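Local coordinates for aldehyde dehydrogenase (Anabaena variabilis, PDB 4H7N), which probably oxidises aldehydes to the corresponding carboxylic acids using NAD+, as members of the aldehyde dehydrogenase family do, at residues 9-14 with 342-347; 75-80 with 163-168; 115-120 with 467-472; 252-257 with 419-424; 392-397 with 414-419. All blocks are in the same frame, centred on the assembly; numbering follows the deposited sequence.

Contact 1 (9-14 with 342-347); sequences EVRNPR and GGWWCR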
# COMPACT_ATOMS: atom_id res chain seq x y z
N GLU A 9 -20.11 16.49 -24.92
CA GLU A 9 -21.50 16.10 -25.03
C GLU A 9 -21.62 14.65 -24.60
O GLU A 9 -20.74 13.84 -24.88
CB GLU A 9 -21.97 16.29 -26.45
CG GLU A 9 -21.97 17.74 -26.87
CD GLU A 9 -22.63 17.93 -28.23
OE1 GLU A 9 -21.97 17.64 -29.26
OE2 GLU A 9 -23.81 18.31 -28.26
N VAL A 10 -22.72 14.32 -23.93
CA VAL A 10 -22.80 13.03 -23.24
C VAL A 10 -23.96 12.29 -23.85
O VAL A 10 -25.09 12.82 -23.91
CB VAL A 10 -22.96 13.21 -21.73
CG1 VAL A 10 -23.13 11.87 -21.02
CG2 VAL A 10 -21.79 13.97 -21.14
N ARG A 11 -23.68 11.08 -24.33
CA ARG A 11 -24.67 10.22 -24.95
C ARG A 11 -25.62 9.59 -23.92
O ARG A 11 -25.22 9.20 -22.81
CB ARG A 11 -23.92 9.17 -25.78
CG ARG A 11 -24.74 8.04 -26.35
CD ARG A 11 -23.89 7.20 -27.28
NE ARG A 11 -24.61 6.07 -27.84
CZ ARG A 11 -24.94 4.97 -27.16
NH1 ARG A 11 -24.63 4.81 -25.89
NH2 ARG A 11 -25.60 4.00 -27.76
N ASN A 12 -26.88 9.55 -24.27
CA ASN A 12 -27.90 8.81 -23.55
C ASN A 12 -27.86 7.37 -24.05
O ASN A 12 -27.99 7.12 -25.26
CB ASN A 12 -29.25 9.44 -23.85
CG ASN A 12 -30.40 8.75 -23.15
OD1 ASN A 12 -30.56 7.55 -23.17
ND2 ASN A 12 -31.29 9.57 -22.63
N PRO A 13 -27.65 6.43 -23.14
CA PRO A 13 -27.48 5.03 -23.54
C PRO A 13 -28.77 4.34 -24.04
O PRO A 13 -28.68 3.34 -24.72
CB PRO A 13 -26.98 4.39 -22.25
CG PRO A 13 -27.62 5.18 -21.18
CD PRO A 13 -27.50 6.60 -21.69
N ARG A 14 -29.94 4.87 -23.71
CA ARG A 14 -31.20 4.31 -24.23
C ARG A 14 -31.51 4.82 -25.63
O ARG A 14 -31.93 4.06 -26.50
CB ARG A 14 -32.38 4.63 -23.31
CG ARG A 14 -32.30 3.94 -21.97
CD ARG A 14 -33.60 4.03 -21.14
NE ARG A 14 -34.64 3.39 -21.86
CZ ARG A 14 -34.97 2.11 -21.78
NH1 ARG A 14 -34.43 1.27 -20.91
NH2 ARG A 14 -35.90 1.68 -22.58
N GLY A 342 -32.27 3.45 -30.87
CA GLY A 342 -31.06 4.25 -30.86
C GLY A 342 -30.01 3.79 -29.85
O GLY A 342 -28.88 4.28 -29.87
N GLY A 343 -30.38 2.88 -28.96
CA GLY A 343 -29.45 2.31 -27.98
C GLY A 343 -28.85 0.98 -28.42
O GLY A 343 -29.36 0.36 -29.33
N TRP A 344 -27.78 0.55 -27.76
CA TRP A 344 -27.18 -0.76 -28.03
C TRP A 344 -27.60 -1.73 -26.92
O TRP A 344 -27.58 -1.38 -25.74
CB TRP A 344 -25.65 -0.69 -28.04
CG TRP A 344 -25.04 -0.02 -29.24
CD1 TRP A 344 -24.34 1.15 -29.25
CD2 TRP A 344 -25.07 -0.49 -30.60
NE1 TRP A 344 -23.95 1.45 -30.53
CE2 TRP A 344 -24.38 0.46 -31.38
CE3 TRP A 344 -25.62 -1.62 -31.23
CZ2 TRP A 344 -24.21 0.33 -32.76
CZ3 TRP A 344 -25.47 -1.76 -32.59
CH2 TRP A 344 -24.76 -0.79 -33.35
N TRP A 345 -27.87 -2.95 -27.34
CA TRP A 345 -28.39 -4.00 -26.49
C TRP A 345 -27.78 -5.36 -26.83
O TRP A 345 -27.37 -5.61 -27.97
CB TRP A 345 -29.91 -4.11 -26.65
CG TRP A 345 -30.62 -2.83 -26.47
CD1 TRP A 345 -30.78 -1.85 -27.40
CD2 TRP A 345 -31.32 -2.39 -25.31
NE1 TRP A 345 -31.51 -0.81 -26.88
CE2 TRP A 345 -31.86 -1.12 -25.60
CE3 TRP A 345 -31.54 -2.96 -24.05
CZ2 TRP A 345 -32.60 -0.40 -24.69
CZ3 TRP A 345 -32.30 -2.24 -23.14
CH2 TRP A 345 -32.81 -0.97 -23.47
N CYS A 346 -27.70 -6.21 -25.81
CA CYS A 346 -27.34 -7.62 -25.98
C CYS A 346 -28.12 -8.42 -24.95
O CYS A 346 -28.14 -8.08 -23.75
CB CYS A 346 -25.85 -7.86 -25.75
SG CYS A 346 -25.32 -9.55 -26.24
N ARG A 347 -28.71 -9.49 -25.41
CA ARG A 347 -29.41 -10.38 -24.50
C ARG A 347 -28.45 -11.36 -23.85
O ARG A 347 -27.37 -11.64 -24.38
CB ARG A 347 -30.51 -11.17 -25.22
CG ARG A 347 -31.68 -10.35 -25.69
CD ARG A 347 -32.68 -11.21 -26.44
NE ARG A 347 -33.97 -10.53 -26.42
CZ ARG A 347 -34.38 -9.63 -27.30
NH1 ARG A 347 -33.61 -9.28 -28.33
NH2 ARG A 347 -35.57 -9.06 -27.13
O HOH W 1 -26.39 2.12 -25.64
O HOH W 2 -26.45 4.34 -30.39
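Arg11 reaches across to Trp344, its NH2 3.5 Å from Trp344 CD1. CG stands opposite the backbone N (chi1 171°) and the chain runs straight to NE, which carries the guanidinium over to the glycine turn; its plane is tilted only 24° from that of the indole. Two waters lie in the guanidinium plane at its edge. One accepts from Arg11 NH2 and Trp344 N and donates to Pro13 O; the other links Arg11 NH2 to Gly342 O, so the two segments are joined through water. The CB of Arg14 points away, yet a bend at chi3 (62°) returns its guanidinium to Trp345, where Arg14 NH1 sits at the ring edge, 3.8 Å from Trp345 CH2. That NH1 also donates to Ala296 O and Gly79 O. Gly343 CA lies 3.5 Å from Pro13 O, where a side chain would collide. Asn12 OD1 accepts from Arg14 N at 2.8 Å, an Asx turn just after strand 8-11 in the loop that meets the hairpin 338-345 of the aldehyde dehydrogenase fold.

Contact 2 (75-80 with 163-168); sequences VNDTGR and EIAPRF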
# COMPACT_ATOMS: atom_id res chain seq x y z
N VAL A 75 -31.20 6.62 -13.61
CA VAL A 75 -31.90 5.96 -14.74
C VAL A 75 -31.38 6.54 -16.09
O VAL A 75 -31.09 5.81 -17.02
CB VAL A 75 -33.41 6.15 -14.67
CG1 VAL A 75 -34.10 5.82 -15.99
CG2 VAL A 75 -34.01 5.34 -13.55
N ASN A 76 -31.32 7.86 -16.17
CA ASN A 76 -30.83 8.52 -17.37
C ASN A 76 -29.39 8.07 -17.69
O ASN A 76 -29.07 7.82 -18.87
CB ASN A 76 -30.90 10.04 -17.16
CG ASN A 76 -30.89 10.86 -18.45
OD1 ASN A 76 -31.31 12.05 -18.43
ND2 ASN A 76 -30.40 10.29 -19.56
N ASP A 77 -28.53 7.97 -16.67
CA ASP A 77 -27.13 7.56 -16.89
C ASP A 77 -27.01 6.11 -17.35
O ASP A 77 -26.14 5.78 -18.13
CB ASP A 77 -26.28 7.67 -15.60
CG ASP A 77 -25.73 9.08 -15.32
OD1 ASP A 77 -25.36 9.85 -16.25
OD2 ASP A 77 -25.57 9.41 -14.10
N THR A 78 -27.84 5.22 -16.80
CA THR A 78 -27.65 3.77 -16.92
C THR A 78 -28.65 3.07 -17.78
O THR A 78 -28.42 1.95 -18.23
CB THR A 78 -27.68 3.06 -15.56
OG1 THR A 78 -28.96 3.21 -14.90
CG2 THR A 78 -26.56 3.60 -14.63
N GLY A 79 -29.79 3.72 -18.02
CA GLY A 79 -30.83 3.10 -18.81
C GLY A 79 -31.69 2.05 -18.13
O GLY A 79 -32.44 1.33 -18.79
N ARG A 80 -31.53 1.89 -16.81
CA ARG A 80 -32.27 0.87 -16.11
C ARG A 80 -32.76 1.37 -14.76
O ARG A 80 -32.17 2.29 -14.18
CB ARG A 80 -31.46 -0.45 -15.96
CG ARG A 80 -29.97 -0.36 -15.63
CD ARG A 80 -29.65 0.20 -14.26
NE ARG A 80 -28.23 0.03 -13.95
CZ ARG A 80 -27.56 0.63 -12.98
NH1 ARG A 80 -26.27 0.32 -12.80
NH2 ARG A 80 -28.13 1.52 -12.15
N GLU A 163 -17.03 10.42 -17.71
CA GLU A 163 -17.77 11.23 -18.64
C GLU A 163 -18.87 10.47 -19.35
O GLU A 163 -19.80 11.09 -19.88
CB GLU A 163 -16.80 11.83 -19.67
CG GLU A 163 -16.27 10.89 -20.73
CD GLU A 163 -15.12 9.98 -20.33
OE1 GLU A 163 -14.68 9.87 -19.15
OE2 GLU A 163 -14.66 9.28 -21.25
N ILE A 164 -18.79 9.14 -19.36
CA ILE A 164 -19.86 8.31 -19.96
C ILE A 164 -21.15 8.30 -19.12
O ILE A 164 -22.22 8.07 -19.66
CB ILE A 164 -19.36 6.85 -20.18
CG1 ILE A 164 -18.10 6.82 -21.07
CG2 ILE A 164 -20.45 6.00 -20.75
CD1 ILE A 164 -18.25 7.39 -22.46
N ALA A 165 -21.07 8.57 -17.81
CA ALA A 165 -22.25 8.52 -16.93
C ALA A 165 -22.14 9.50 -15.76
O ALA A 165 -21.86 9.10 -14.62
CB ALA A 165 -22.40 7.12 -16.40
N PRO A 166 -22.27 10.80 -16.03
CA PRO A 166 -21.97 11.84 -15.06
C PRO A 166 -23.20 12.50 -14.45
O PRO A 166 -23.07 13.33 -13.55
CB PRO A 166 -21.20 12.86 -15.91
CG PRO A 166 -21.98 12.80 -17.19
CD PRO A 166 -22.41 11.36 -17.38
N ARG A 167 -24.38 12.17 -14.92
CA ARG A 167 -25.57 12.98 -14.57
C ARG A 167 -26.02 12.84 -13.11
O ARG A 167 -26.60 13.77 -12.55
CB ARG A 167 -26.75 12.64 -15.45
CG ARG A 167 -26.48 12.67 -16.94
CD ARG A 167 -27.73 12.16 -17.63
NE ARG A 167 -27.56 11.98 -19.05
CZ ARG A 167 -26.82 11.04 -19.64
NH1 ARG A 167 -26.08 10.18 -18.95
NH2 ARG A 167 -26.83 10.93 -20.96
N PHE A 168 -25.66 11.73 -12.47
CA PHE A 168 -26.07 11.47 -11.08
C PHE A 168 -25.48 12.46 -10.11
O PHE A 168 -25.98 12.59 -9.02
CB PHE A 168 -25.70 10.06 -10.65
CG PHE A 168 -24.23 9.88 -10.42
CD1 PHE A 168 -23.37 9.64 -11.48
CD2 PHE A 168 -23.70 9.96 -9.15
CE1 PHE A 168 -22.01 9.47 -11.26
CE2 PHE A 168 -22.33 9.80 -8.92
CZ PHE A 168 -21.49 9.54 -9.98
O HOH W 3 -29.46 14.18 -19.49
O HOH W 4 -24.85 7.56 -19.65
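Ala165 opens the contact with Asp77, its CB 4.0 Å from Asp77 CB, and Pro166 follows with CD 3.5 Å from Asp77 OD1. Arg167 then grips that oxygen twice. Its backbone N donates to the syn lone pair of Asp77 OD1 at 2.8 Å, while Arg167 NH1 comes from the anti side, 16° out of the carboxylate plane, and makes a salt bridge. The carboxylate is turned well out of the guanidinium plane, but its OD1 lies at the guanidinium edge. Over one face of the same guanidinium sits Asn76 ND2, 3.3 Å from Arg167 NE; these are two donors, each with an acceptor of its own, since Asn76 ND2 binds Asp19 and a water joins Arg167 NE to Asn76 OD1. Arg167 NH2 has further partners in Asp19, a salt bridge, and Arg11 O. Phe168 comes last, its N donating to Asp77 OD2 at 2.8 Å, so the two oxygens hold successive amides and fix the rotation of the Asp77 carboxylate. The negative charge at these amides, just ahead of helix 169-176, may also favour that helix end. The bonds tie the end of helix 67-78 to the strand-loop-helix connection 156-176 of the probable Rossmann-type NAD-binding domain.

Contact 3 (115-120 with 467-472); sequences IPFIAL and SDPWWF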
# COMPACT_ATOMS: atom_id res chain seq x y z
N ILE A 115 10.20 -1.24 27.46
CA ILE A 115 11.08 -0.46 28.32
C ILE A 115 10.23 0.28 29.36
O ILE A 115 9.30 1.00 28.99
CB ILE A 115 11.96 0.47 27.46
CG1 ILE A 115 12.76 -0.39 26.49
CG2 ILE A 115 12.87 1.32 28.33
CD1 ILE A 115 13.83 0.35 25.76
N PRO A 116 10.54 0.11 30.67
CA PRO A 116 9.57 0.62 31.63
C PRO A 116 9.46 2.13 31.68
O PRO A 116 8.45 2.61 32.13
CB PRO A 116 10.03 0.05 32.99
CG PRO A 116 11.39 -0.49 32.77
CD PRO A 116 11.65 -0.62 31.31
N PHE A 117 10.48 2.88 31.24
CA PHE A 117 10.42 4.35 31.26
C PHE A 117 10.08 4.97 29.89
O PHE A 117 10.21 6.19 29.72
CB PHE A 117 11.70 4.97 31.79
CG PHE A 117 12.95 4.47 31.11
CD1 PHE A 117 13.45 5.11 29.99
CD2 PHE A 117 13.64 3.38 31.61
CE1 PHE A 117 14.61 4.67 29.37
CE2 PHE A 117 14.80 2.92 31.01
CZ PHE A 117 15.29 3.57 29.88
N ILE A 118 9.68 4.14 28.94
CA ILE A 118 9.19 4.61 27.67
C ILE A 118 7.75 4.14 27.46
O ILE A 118 7.45 2.93 27.42
CB ILE A 118 10.01 4.07 26.45
CG1 ILE A 118 11.52 4.36 26.55
CG2 ILE A 118 9.47 4.65 25.15
CD1 ILE A 118 11.90 5.83 26.61
N ALA A 119 6.87 5.13 27.27
CA ALA A 119 5.46 4.90 26.99
C ALA A 119 5.17 5.19 25.50
O ALA A 119 5.86 5.96 24.88
CB ALA A 119 4.64 5.82 27.86
N LEU A 120 4.11 4.60 24.97
CA LEU A 120 3.76 4.71 23.57
C LEU A 120 2.34 5.24 23.44
O LEU A 120 1.41 4.71 24.07
CB LEU A 120 3.88 3.33 22.92
CG LEU A 120 3.34 3.24 21.48
CD1 LEU A 120 4.21 4.01 20.49
CD2 LEU A 120 3.22 1.78 21.05
N SER A 467 19.44 9.46 32.65
CA SER A 467 19.98 9.13 31.35
C SER A 467 19.45 7.82 30.81
O SER A 467 19.26 6.86 31.56
CB SER A 467 21.50 9.00 31.43
OG SER A 467 22.04 10.25 31.71
N ASP A 468 19.19 7.79 29.50
CA ASP A 468 18.95 6.53 28.82
C ASP A 468 20.27 5.77 28.85
O ASP A 468 21.35 6.36 28.64
CB ASP A 468 18.53 6.76 27.37
CG ASP A 468 17.10 7.26 27.21
OD1 ASP A 468 16.34 7.29 28.20
OD2 ASP A 468 16.71 7.59 26.05
N PRO A 469 20.21 4.45 29.11
CA PRO A 469 21.47 3.71 29.24
C PRO A 469 22.32 3.67 27.98
O PRO A 469 23.51 3.47 28.08
CB PRO A 469 21.03 2.28 29.65
CG PRO A 469 19.55 2.21 29.46
CD PRO A 469 19.01 3.62 29.34
N TRP A 470 21.71 3.87 26.81
CA TRP A 470 22.43 3.82 25.54
C TRP A 470 23.10 5.13 25.13
O TRP A 470 23.90 5.13 24.19
CB TRP A 470 21.50 3.35 24.42
CG TRP A 470 20.16 4.03 24.37
CD1 TRP A 470 19.86 5.16 23.70
CD2 TRP A 470 18.96 3.61 25.03
NE1 TRP A 470 18.54 5.49 23.89
CE2 TRP A 470 17.95 4.54 24.67
CE3 TRP A 470 18.63 2.54 25.87
CZ2 TRP A 470 16.63 4.44 25.14
CZ3 TRP A 470 17.33 2.44 26.35
CH2 TRP A 470 16.33 3.40 25.98
N TRP A 471 22.81 6.22 25.82
CA TRP A 471 23.51 7.48 25.56
C TRP A 471 25.04 7.41 25.85
O TRP A 471 25.53 6.43 26.35
CB TRP A 471 22.90 8.62 26.39
CG TRP A 471 21.54 8.96 26.01
CD1 TRP A 471 20.87 8.55 24.91
CD2 TRP A 471 20.64 9.80 26.74
NE1 TRP A 471 19.61 9.06 24.91
CE2 TRP A 471 19.44 9.83 26.03
CE3 TRP A 471 20.74 10.51 27.93
CZ2 TRP A 471 18.32 10.55 26.46
CZ3 TRP A 471 19.61 11.25 28.36
CH2 TRP A 471 18.43 11.25 27.63
N PHE A 472 25.77 8.45 25.49
CA PHE A 472 27.20 8.48 25.71
C PHE A 472 27.54 8.98 27.12
O PHE A 472 28.70 9.07 27.45
CB PHE A 472 27.89 9.34 24.66
CG PHE A 472 27.74 8.84 23.24
CD1 PHE A 472 28.33 7.65 22.83
CD2 PHE A 472 27.04 9.56 22.30
CE1 PHE A 472 28.17 7.19 21.52
CE2 PHE A 472 26.93 9.13 20.98
CZ PHE A 472 27.49 7.94 20.60
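Phe117 and Trp470 bury the most surface in this contact and meet through Phe117 CE1 and Trp470 CH2, 4.0 Å apart. A chi1 of 51° puts Phe117 CG between the backbone N and the carbonyl carbon, turning the ring back over Ile115, whose CG2 lies 3.6 Å above the ring plane near its centre. Trp470 has a similar first torsion, and there Asp468 CB covers part of one indole face. The far end of the indole also receives the other branch of Ile115, with Ile115 CD1 3.9 Å from Trp470 CH2. Two more atoms reach CE1 and CZ of the phenyl ring: Asp468 OD1, 3.4 Å from Phe117 CE1, and Pro469 CD, 3.8 Å from Phe117 CZ. Asp468 OD1 is paired with Lys462 in a salt bridge. A serine in place of Phe117 would probably open a gap between Ile115 CG2, Pro469 CD and Trp470 CH2, leaving the indole with less support on that side. Each segment is folded by a type I turn, 115-118 and 468-471. The first turn leads into strand 118-134, which pairs antiparallel with strand 454-462; the second belongs to the C-terminal tail beyond that strand, and there Trp470 and Trp471 meet Trp256 of the second subunit, whose Met427 packs on Ile118.

Contact 4 (252-257 with 419-424); sequences SAILWG and NDAALT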
# COMPACT_ATOMS: atom_id res chain seq x y z
N SER A 252 -29.12 -20.69 -11.29
CA SER A 252 -29.66 -19.37 -10.96
C SER A 252 -28.53 -18.40 -10.51
O SER A 252 -28.53 -17.22 -10.87
CB SER A 252 -30.74 -19.46 -9.86
OG SER A 252 -31.89 -20.20 -10.26
N ALA A 253 -27.57 -18.88 -9.71
CA ALA A 253 -26.54 -18.00 -9.18
C ALA A 253 -25.62 -17.49 -10.30
O ALA A 253 -25.27 -16.31 -10.33
CB ALA A 253 -25.72 -18.73 -8.15
N ILE A 254 -25.24 -18.40 -11.20
CA ILE A 254 -24.30 -18.07 -12.29
C ILE A 254 -24.99 -17.16 -13.32
O ILE A 254 -24.39 -16.20 -13.81
CB ILE A 254 -23.73 -19.34 -12.91
CG1 ILE A 254 -22.71 -19.94 -11.92
CG2 ILE A 254 -23.12 -19.08 -14.29
CD1 ILE A 254 -22.36 -21.38 -12.16
N LEU A 255 -26.27 -17.40 -13.57
CA LEU A 255 -26.99 -16.49 -14.46
C LEU A 255 -27.00 -15.07 -13.91
O LEU A 255 -26.70 -14.09 -14.62
CB LEU A 255 -28.41 -17.02 -14.70
CG LEU A 255 -29.28 -16.05 -15.49
CD1 LEU A 255 -28.72 -15.88 -16.90
CD2 LEU A 255 -30.73 -16.51 -15.46
N TRP A 256 -27.33 -14.93 -12.63
CA TRP A 256 -27.38 -13.61 -11.99
C TRP A 256 -25.99 -12.97 -12.00
O TRP A 256 -25.80 -11.83 -12.40
CB TRP A 256 -27.96 -13.70 -10.58
CG TRP A 256 -28.03 -12.35 -9.95
CD1 TRP A 256 -28.99 -11.39 -10.16
CD2 TRP A 256 -27.06 -11.77 -9.09
NE1 TRP A 256 -28.69 -10.25 -9.45
CE2 TRP A 256 -27.51 -10.45 -8.79
CE3 TRP A 256 -25.89 -12.25 -8.50
CZ2 TRP A 256 -26.79 -9.60 -7.95
CZ3 TRP A 256 -25.16 -11.39 -7.69
CH2 TRP A 256 -25.61 -10.07 -7.42
N GLY A 257 -25.01 -13.74 -11.59
CA GLY A 257 -23.67 -13.26 -11.55
C GLY A 257 -23.14 -12.86 -12.91
O GLY A 257 -22.39 -11.90 -12.99
N ASN A 419 -20.65 -22.11 -3.26
CA ASN A 419 -22.07 -22.51 -3.49
C ASN A 419 -22.97 -21.35 -3.79
O ASN A 419 -24.16 -21.44 -3.65
CB ASN A 419 -22.55 -23.39 -2.34
CG ASN A 419 -21.84 -24.71 -2.37
OD1 ASN A 419 -21.41 -25.13 -3.43
ND2 ASN A 419 -21.67 -25.35 -1.23
N ASP A 420 -22.34 -20.29 -4.27
CA ASP A 420 -22.99 -19.09 -4.76
C ASP A 420 -22.04 -18.37 -5.70
O ASP A 420 -20.89 -18.82 -5.88
CB ASP A 420 -23.33 -18.20 -3.58
CG ASP A 420 -24.56 -17.37 -3.81
OD1 ASP A 420 -24.84 -17.00 -4.99
OD2 ASP A 420 -25.23 -17.06 -2.79
N ALA A 421 -22.49 -17.28 -6.35
CA ALA A 421 -21.63 -16.54 -7.27
C ALA A 421 -21.77 -15.06 -7.07
O ALA A 421 -22.87 -14.57 -6.76
CB ALA A 421 -21.93 -16.90 -8.73
N ALA A 422 -20.65 -14.36 -7.27
CA ALA A 422 -20.57 -12.91 -7.21
C ALA A 422 -21.02 -12.29 -5.91
O ALA A 422 -21.61 -11.20 -5.92
CB ALA A 422 -21.37 -12.30 -8.38
N LEU A 423 -20.76 -12.96 -4.79
CA LEU A 423 -21.30 -12.46 -3.52
C LEU A 423 -20.73 -11.14 -3.15
O LEU A 423 -21.44 -10.33 -2.52
CB LEU A 423 -21.13 -13.46 -2.39
CG LEU A 423 -22.12 -14.61 -2.49
CD1 LEU A 423 -21.74 -15.74 -1.58
CD2 LEU A 423 -23.54 -14.11 -2.19
N THR A 424 -19.51 -10.81 -3.63
CA THR A 424 -18.95 -9.50 -3.29
C THR A 424 -19.70 -8.36 -3.92
O THR A 424 -19.56 -7.24 -3.49
CB THR A 424 -17.46 -9.34 -3.59
OG1 THR A 424 -17.24 -9.40 -5.00
CG2 THR A 424 -16.70 -10.45 -2.88
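The loop that leaves strand 415-418, at the end of the seven-stranded sheet within this chain, lies against helix 247-259, with Ala421 and Ala422 facing Ala253 and Gly257 one helical turn apart. Small residues on both sides let the backbones come close. Ala421 CB lies 3.8 Å from Ala253 O and 4.2 Å from Ala253 CB, and Ala422 CB is 4.0 Å from Gly257 CA. A side chain at Gly257 would press on both alanine methyls. A chi1 of -179° turns the Trp256 side chain away from its own backbone N, and the indole extends to the loop, where CZ3 touches Ala422 CB at 4.0 Å and has Ala421 O near the ring plane. At the other end Asp420 OD1 is 3.7 Å from Ala253 CB and accepts from Ala421 N at 2.7 Å. With an alanine at Asp420 that acceptor is gone, which is likely to leave Ala421 N without its mate and the loop more mobile against Ala253. Outward lies the C-terminal tail of the second subunit, with its Phe472 on Trp256; inward, Ala421 packs on Ala395 of strand 393-397 and Ile269 of strand 269-275.

Contact 5 (392-397 with 414-419); sequences LSAAVF and GAISIN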
# COMPACT_ATOMS: atom_id res chain seq x y z
N LEU A 392 -9.50 -11.22 -9.53
CA LEU A 392 -10.35 -10.47 -8.66
C LEU A 392 -11.21 -11.42 -7.80
O LEU A 392 -11.12 -11.40 -6.56
CB LEU A 392 -11.26 -9.52 -9.49
CG LEU A 392 -11.98 -8.44 -8.72
CD1 LEU A 392 -11.02 -7.50 -8.00
CD2 LEU A 392 -12.90 -7.59 -9.59
N SER A 393 -12.05 -12.23 -8.46
CA SER A 393 -12.90 -13.17 -7.72
C SER A 393 -13.12 -14.46 -8.48
O SER A 393 -12.73 -14.59 -9.64
CB SER A 393 -14.29 -12.53 -7.44
OG SER A 393 -14.31 -11.14 -7.72
N ALA A 394 -13.90 -15.34 -7.87
CA ALA A 394 -14.30 -16.61 -8.47
C ALA A 394 -15.45 -17.24 -7.68
O ALA A 394 -15.78 -16.81 -6.58
CB ALA A 394 -13.12 -17.58 -8.54
N ALA A 395 -16.02 -18.28 -8.23
CA ALA A 395 -17.06 -19.05 -7.54
C ALA A 395 -16.82 -20.55 -7.72
O ALA A 395 -16.40 -20.98 -8.80
CB ALA A 395 -18.41 -18.67 -8.06
N VAL A 396 -17.12 -21.33 -6.68
CA VAL A 396 -17.06 -22.79 -6.77
C VAL A 396 -18.31 -23.36 -6.16
O VAL A 396 -18.68 -22.98 -5.04
CB VAL A 396 -15.85 -23.35 -5.97
CG1 VAL A 396 -15.77 -24.85 -6.14
CG2 VAL A 396 -14.54 -22.70 -6.45
N PHE A 397 -18.92 -24.32 -6.85
CA PHE A 397 -20.12 -24.99 -6.44
C PHE A 397 -19.85 -26.47 -6.30
O PHE A 397 -19.27 -27.12 -7.19
CB PHE A 397 -21.25 -24.83 -7.46
CG PHE A 397 -21.72 -23.44 -7.64
CD1 PHE A 397 -21.03 -22.56 -8.46
CD2 PHE A 397 -22.88 -22.99 -7.00
CE1 PHE A 397 -21.44 -21.27 -8.61
CE2 PHE A 397 -23.32 -21.69 -7.18
CZ PHE A 397 -22.60 -20.84 -8.00
N GLY A 414 -8.97 -12.97 -5.00
CA GLY A 414 -9.15 -12.40 -3.67
C GLY A 414 -10.39 -12.86 -2.93
O GLY A 414 -10.36 -13.04 -1.73
N ALA A 415 -11.49 -13.00 -3.65
CA ALA A 415 -12.76 -13.40 -2.99
C ALA A 415 -13.44 -14.56 -3.73
O ALA A 415 -13.74 -14.44 -4.91
CB ALA A 415 -13.68 -12.21 -2.88
N ILE A 416 -13.61 -15.69 -3.06
CA ILE A 416 -14.21 -16.79 -3.71
C ILE A 416 -15.57 -17.04 -3.08
O ILE A 416 -15.70 -17.26 -1.88
CB ILE A 416 -13.38 -18.07 -3.63
CG1 ILE A 416 -11.87 -17.79 -3.88
CG2 ILE A 416 -13.97 -19.18 -4.49
CD1 ILE A 416 -11.51 -17.44 -5.28
N SER A 417 -16.57 -17.05 -3.93
CA SER A 417 -17.94 -17.41 -3.49
C SER A 417 -18.08 -18.92 -3.51
O SER A 417 -17.63 -19.55 -4.45
CB SER A 417 -18.96 -16.75 -4.41
OG SER A 417 -18.99 -15.33 -4.24
N ILE A 418 -18.72 -19.48 -2.47
CA ILE A 418 -18.80 -20.88 -2.27
C ILE A 418 -20.28 -21.31 -2.26
O ILE A 418 -21.06 -20.85 -1.41
CB ILE A 418 -18.14 -21.30 -0.92
CG1 ILE A 418 -16.66 -20.85 -0.85
CG2 ILE A 418 -18.24 -22.79 -0.79
CD1 ILE A 418 -15.74 -21.53 -1.85
N ASN A 419 -20.65 -22.11 -3.26
CA ASN A 419 -22.07 -22.51 -3.49
C ASN A 419 -22.97 -21.35 -3.79
O ASN A 419 -24.16 -21.44 -3.65
CB ASN A 419 -22.55 -23.39 -2.34
CG ASN A 419 -21.84 -24.71 -2.37
OD1 ASN A 419 -21.41 -25.13 -3.43
ND2 ASN A 419 -21.67 -25.35 -1.23
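Ala394 is tied to the neighbouring strand through both its backbone N and its O: the N donates to Ala415 O at 3.1 Å and the O accepts from Ser417 N at 2.8 Å. The parallel ladder continues with Val396 N to Ser417 O, 2.9 Å, and closes with Asn419 N to Val396 O, 2.8 Å and almost straight at 177°; at its start Leu392 O takes weak bonds from Gly414 N and Ala415 N. On one face Ile416 spans two residues, CD1 on Ala394 CB at 3.6 Å and CG2 on Val396 CG2 at 4.1 Å, because CG1 is anti to the carbonyl carbon and CG2 anti to the backbone N. That face is covered by helix 401-408. Asn419 OD1 lies 3.3 Å from Phe397 CA and accepts from Ala398 N. Farther out, Ser393 OG is hydrogen-bonded to Asp237 OD2, Ser417 OG accepts from Leu423 N, and a strand of the second subunit pairs in parallel with residues 415-418. Leu392 lies about 4 Å, side chain to side chain, from the predicted catalytic Glu232. Strand 393-397, helix 401-408 and strand 415-418 make a beta-alpha-beta unit, the last of this chain's seven-stranded sheet.

How the contacts relate
Contacts 1 and 2 adjoin, their centres 10 Å apart, and are joined by Arg14 NH1 to Gly79 O (2.9 Å) and Arg11 O to Arg167 NH2 (3.0 Å), each a probable hydrogen bond. Contacts 4 and 5 form a second pair, 9 Å between centres, sharing Asn419 and linked by Leu423 N to Ser417 OG at 3.0 Å. Between contacts 1 and 4 the nearest atoms are about 8 Å apart. Contact 3 stands far off, with its centre 57 Å from that of contact 4, yet its tail meets helix 247-259 of the second subunit, so contacts 3 and 4 of different subunits come together at the dimer interface. Only contact 5 approaches the predicted active-site Glu232, through Leu392.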